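Local coordinates for UPF0053 protein HI_0107 (Haemophilus influenzae, PDB 3LAE) that is of unknown function but may bind flavin adenine dinucleotide, this piece being the C-terminal transporter-associated domain of a CBS-domain membrane protein, at residues A[56-64]-A[73-81]. Sequence-based numbering, arbitrary orientation.
Sequences CEIDGLLIT and IKQAKVVKL
L81, L62 and T64 bury the most surface between segments 56-64 and 73-81, whose strands 61-64 and 73-80 are arms of an antiparallel beta hairpin in the five-stranded sheet of the transporter-associated domain. L62 faces V79 as a hydrogen-bonded pair, its N 2.8 Å from V79 O and its O accepting V79 N in return. T64 and K77 repeat the two hydrogen bonds one such pair further on, where K77 N lies in the carbonyl plane of T64 O at 2.8 Å. The non-hydrogen-bonded pairs between and beside them, I63 with V78 and L61 with K80, send their side chains to the other face, where F38 of helix 38-45 covers I63 and A76, and loop residues W28 and L30 touch V78 and L61. Here both methyls of L61 close on V78 CG1, CD1 at 3.7 Å, while I63 CG2 meets A76 CB at 3.9 Å. The face of L62, T64, K77 and V79 is more open; T64 CB and K77 CB stand side by side, 4.1 Å apart, and the lysine chain then runs extended away from the strand pair. L81, the C-terminus, lies just past strand 73-80. Its N bonds G60 O with the donor tilted 32° from the carbonyl plane, and with CG beside its own backbone N (chi1 -75°) the side chain folds back over G60: CD2 reaches L62 CB at 4.0 Å, and CD1 touches E57 CG at 3.8 Å, the two side chains crossing at about a right angle. G60 belongs to the type I' turn from I58 to L61 that joins strand 61-64 to its other neighbour, 56-58. On the side of this turn away from the L81 side chain, a water donates to D59 O and accepts from K80 NZ, 2.8 Å from each.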
loop_
_atom_site.group_PDB
_atom_site.type_symbol
_atom_site.label_atom_id
_atom_site.label_comp_id
_atom_site.label_asym_id
_atom_site.label_seq_id
_atom_site.Cartn_x
_atom_site.Cartn_y
_atom_site.Cartn_z
ATOM N N CYS A 56 -3.169 3.166 -9.281
ATOM C CA CYS A 56 -2.377 4.379 -9.141
ATOM C C CYS A 56 -0.903 4.025 -9.041
ATOM O O CYS A 56 -0.557 2.900 -8.689
ATOM C CB CYS A 56 -2.785 5.141 -7.876
ATOM S SG CYS A 56 -4.340 6.063 -7.978
ATOM N N GLU A 57 -0.047 4.996 -9.308
ATOM C CA GLU A 57 1.387 4.825 -9.141
ATOM C C GLU A 57 1.872 5.745 -8.018
ATOM O O GLU A 57 1.581 6.942 -8.032
ATOM C CB GLU A 57 2.119 5.138 -10.458
ATOM C CG GLU A 57 1.925 4.085 -11.570
ATOM C CD GLU A 57 0.853 4.451 -12.603
ATOM O OE1 GLU A 57 0.778 5.630 -13.010
ATOM O OE2 GLU A 57 0.094 3.549 -13.031
ATOM N N ILE A 58 2.607 5.183 -7.064
ATOM C CA ILE A 58 3.190 5.965 -5.977
ATOM C C ILE A 58 4.558 5.414 -5.628
ATOM O O ILE A 58 4.693 4.223 -5.329
ATOM C CB ILE A 58 2.330 5.925 -4.689
ATOM C CG1 ILE A 58 0.921 6.465 -4.938
ATOM C CG2 ILE A 58 2.995 6.737 -3.586
ATOM C CD1 ILE A 58 0.027 6.403 -3.717
ATOM N N ASP A 59 5.573 6.272 -5.673
ATOM C CA ASP A 59 6.888 5.928 -5.135
ATOM C C ASP A 59 7.435 4.603 -5.655
ATOM O O ASP A 59 7.934 3.787 -4.881
ATOM C CB ASP A 59 6.846 5.880 -3.606
ATOM C CG ASP A 59 6.563 7.229 -2.990
ATOM O OD1 ASP A 59 6.261 7.265 -1.784
ATOM O OD2 ASP A 59 6.629 8.253 -3.707
ATOM N N GLY A 60 7.332 4.385 -6.962
ATOM C CA GLY A 60 7.914 3.203 -7.582
ATOM C C GLY A 60 7.034 1.970 -7.538
ATOM O O GLY A 60 7.470 0.880 -7.949
ATOM N N LEU A 61 5.803 2.131 -7.052
ATOM C CA LEU A 61 4.860 1.021 -6.986
ATOM C C LEU A 61 3.613 1.268 -7.827
ATOM O O LEU A 61 3.103 2.387 -7.879
ATOM C CB LEU A 61 4.426 0.779 -5.548
ATOM C CG LEU A 61 5.509 0.480 -4.503
ATOM C CD1 LEU A 61 4.840 0.224 -3.169
ATOM C CD2 LEU A 61 6.369 -0.709 -4.934
ATOM N N LEU A 62 3.129 0.206 -8.463
ATOM C CA LEU A 62 1.851 0.224 -9.161
ATOM C C LEU A 62 0.843 -0.474 -8.263
ATOM O O LEU A 62 0.958 -1.675 -7.970
ATOM C CB LEU A 62 1.986 -0.511 -10.490
ATOM C CG LEU A 62 0.723 -0.656 -11.341
ATOM C CD1 LEU A 62 0.225 0.715 -11.776
ATOM C CD2 LEU A 62 1.036 -1.520 -12.544
ATOM N N ILE A 63 -0.145 0.287 -7.818
ATOM C CA ILE A 63 -1.012 -0.133 -6.736
ATOM C C ILE A 63 -2.448 -0.239 -7.218
ATOM O O ILE A 63 -2.937 0.646 -7.920
ATOM C CB ILE A 63 -0.959 0.916 -5.604
ATOM C CG1 ILE A 63 0.465 1.046 -5.058
ATOM C CG2 ILE A 63 -1.937 0.567 -4.499
ATOM C CD1 ILE A 63 0.676 2.314 -4.215
ATOM N N THR A 64 -3.121 -1.321 -6.842
ATOM C CA THR A 64 -4.538 -1.491 -7.127
ATOM C C THR A 64 -5.268 -1.589 -5.799
ATOM O O THR A 64 -4.970 -2.464 -4.979
ATOM C CB THR A 64 -4.805 -2.774 -7.954
ATOM O OG1 THR A 64 -4.047 -2.717 -9.172
ATOM C CG2 THR A 64 -6.295 -2.900 -8.307
ATOM N N ILE A 73 -7.965 2.599 3.366
ATOM C CA ILE A 73 -7.567 1.487 2.514
ATOM C C ILE A 73 -7.281 0.302 3.414
ATOM O O ILE A 73 -6.432 0.378 4.311
ATOM C CB ILE A 73 -6.301 1.792 1.701
ATOM C CG1 ILE A 73 -6.590 2.822 0.607
ATOM C CG2 ILE A 73 -5.756 0.513 1.071
ATOM C CD1 ILE A 73 -6.562 4.243 1.089
ATOM N N LYS A 74 -8.005 -0.790 3.183
ATOM C CA LYS A 74 -7.823 -2.014 3.964
ATOM C C LYS A 74 -6.848 -2.982 3.304
ATOM O O LYS A 74 -6.021 -3.596 3.976
ATOM C CB LYS A 74 -9.169 -2.705 4.209
ATOM C CG LYS A 74 -10.090 -1.917 5.115
ATOM C CD LYS A 74 -9.569 -1.927 6.536
ATOM C CE LYS A 74 -10.521 -1.196 7.473
ATOM N NZ LYS A 74 -9.995 -1.173 8.868
ATOM N N GLN A 75 -6.945 -3.133 1.989
ATOM C CA GLN A 75 -6.049 -4.034 1.258
ATOM C C GLN A 75 -5.750 -3.461 -0.109
ATOM O O GLN A 75 -6.640 -2.910 -0.777
ATOM C CB GLN A 75 -6.668 -5.440 1.095
ATOM C CG GLN A 75 -6.858 -6.195 2.426
ATOM C CD GLN A 75 -7.183 -7.671 2.263
ATOM O OE1 GLN A 75 -6.906 -8.277 1.230
ATOM N NE2 GLN A 75 -7.764 -8.260 3.303
ATOM N N ALA A 76 -4.505 -3.610 -0.543
ATOM C CA ALA A 76 -4.099 -3.190 -1.874
ATOM C C ALA A 76 -3.149 -4.205 -2.497
ATOM O O ALA A 76 -2.323 -4.804 -1.811
ATOM C CB ALA A 76 -3.428 -1.808 -1.822
ATOM N N LYS A 77 -3.257 -4.376 -3.806
ATOM C CA LYS A 77 -2.316 -5.174 -4.579
ATOM C C LYS A 77 -1.185 -4.265 -5.007
ATOM O O LYS A 77 -1.418 -3.107 -5.399
ATOM C CB LYS A 77 -3.034 -5.725 -5.815
ATOM C CG LYS A 77 -2.136 -6.298 -6.859
ATOM C CD LYS A 77 -2.971 -6.700 -8.090
ATOM C CE LYS A 77 -2.102 -6.969 -9.297
ATOM N NZ LYS A 77 -2.953 -7.307 -10.489
ATOM N N VAL A 78 0.040 -4.780 -4.945
ATOM C CA VAL A 78 1.222 -3.990 -5.264
ATOM C C VAL A 78 2.158 -4.724 -6.211
ATOM O O VAL A 78 2.463 -5.906 -6.008
ATOM C CB VAL A 78 2.012 -3.661 -3.974
ATOM C CG1 VAL A 78 3.303 -2.918 -4.293
ATOM C CG2 VAL A 78 1.148 -2.840 -3.046
ATOM N N VAL A 79 2.575 -4.039 -7.268
ATOM C CA VAL A 79 3.617 -4.517 -8.167
ATOM C C VAL A 79 4.714 -3.455 -8.250
ATOM O O VAL A 79 4.413 -2.261 -8.224
ATOM C CB VAL A 79 3.059 -4.746 -9.586
ATOM C CG1 VAL A 79 4.165 -5.181 -10.524
ATOM C CG2 VAL A 79 1.929 -5.768 -9.567
ATOM N N LYS A 80 5.965 -3.874 -8.369
ATOM C CA LYS A 80 7.069 -2.927 -8.489
ATOM C C LYS A 80 7.164 -2.365 -9.908
ATOM O O LYS A 80 6.997 -3.093 -10.896
ATOM C CB LYS A 80 8.387 -3.599 -8.107
ATOM C CG LYS A 80 9.579 -2.659 -8.052
ATOM C CD LYS A 80 9.622 -1.901 -6.740
ATOM C CE LYS A 80 11.007 -1.313 -6.492
ATOM N NZ LYS A 80 11.083 -0.567 -5.204
ATOM N N LEU A 81 7.424 -1.067 -10.001
ATOM C CA LEU A 81 7.652 -0.411 -11.279
ATOM C C LEU A 81 9.121 -0.451 -11.657
ATOM O O LEU A 81 9.978 -0.891 -10.896
ATOM C CB LEU A 81 7.196 1.041 -11.235
ATOM C CG LEU A 81 5.694 1.290 -11.285
ATOM C CD1 LEU A 81 5.446 2.776 -11.120
ATOM C CD2 LEU A 81 5.087 0.775 -12.595
ATOM O OXT LEU A 81 9.467 -0.026 -12.755
HETATM O O HOH W 1 9.591 1.612 -4.212
#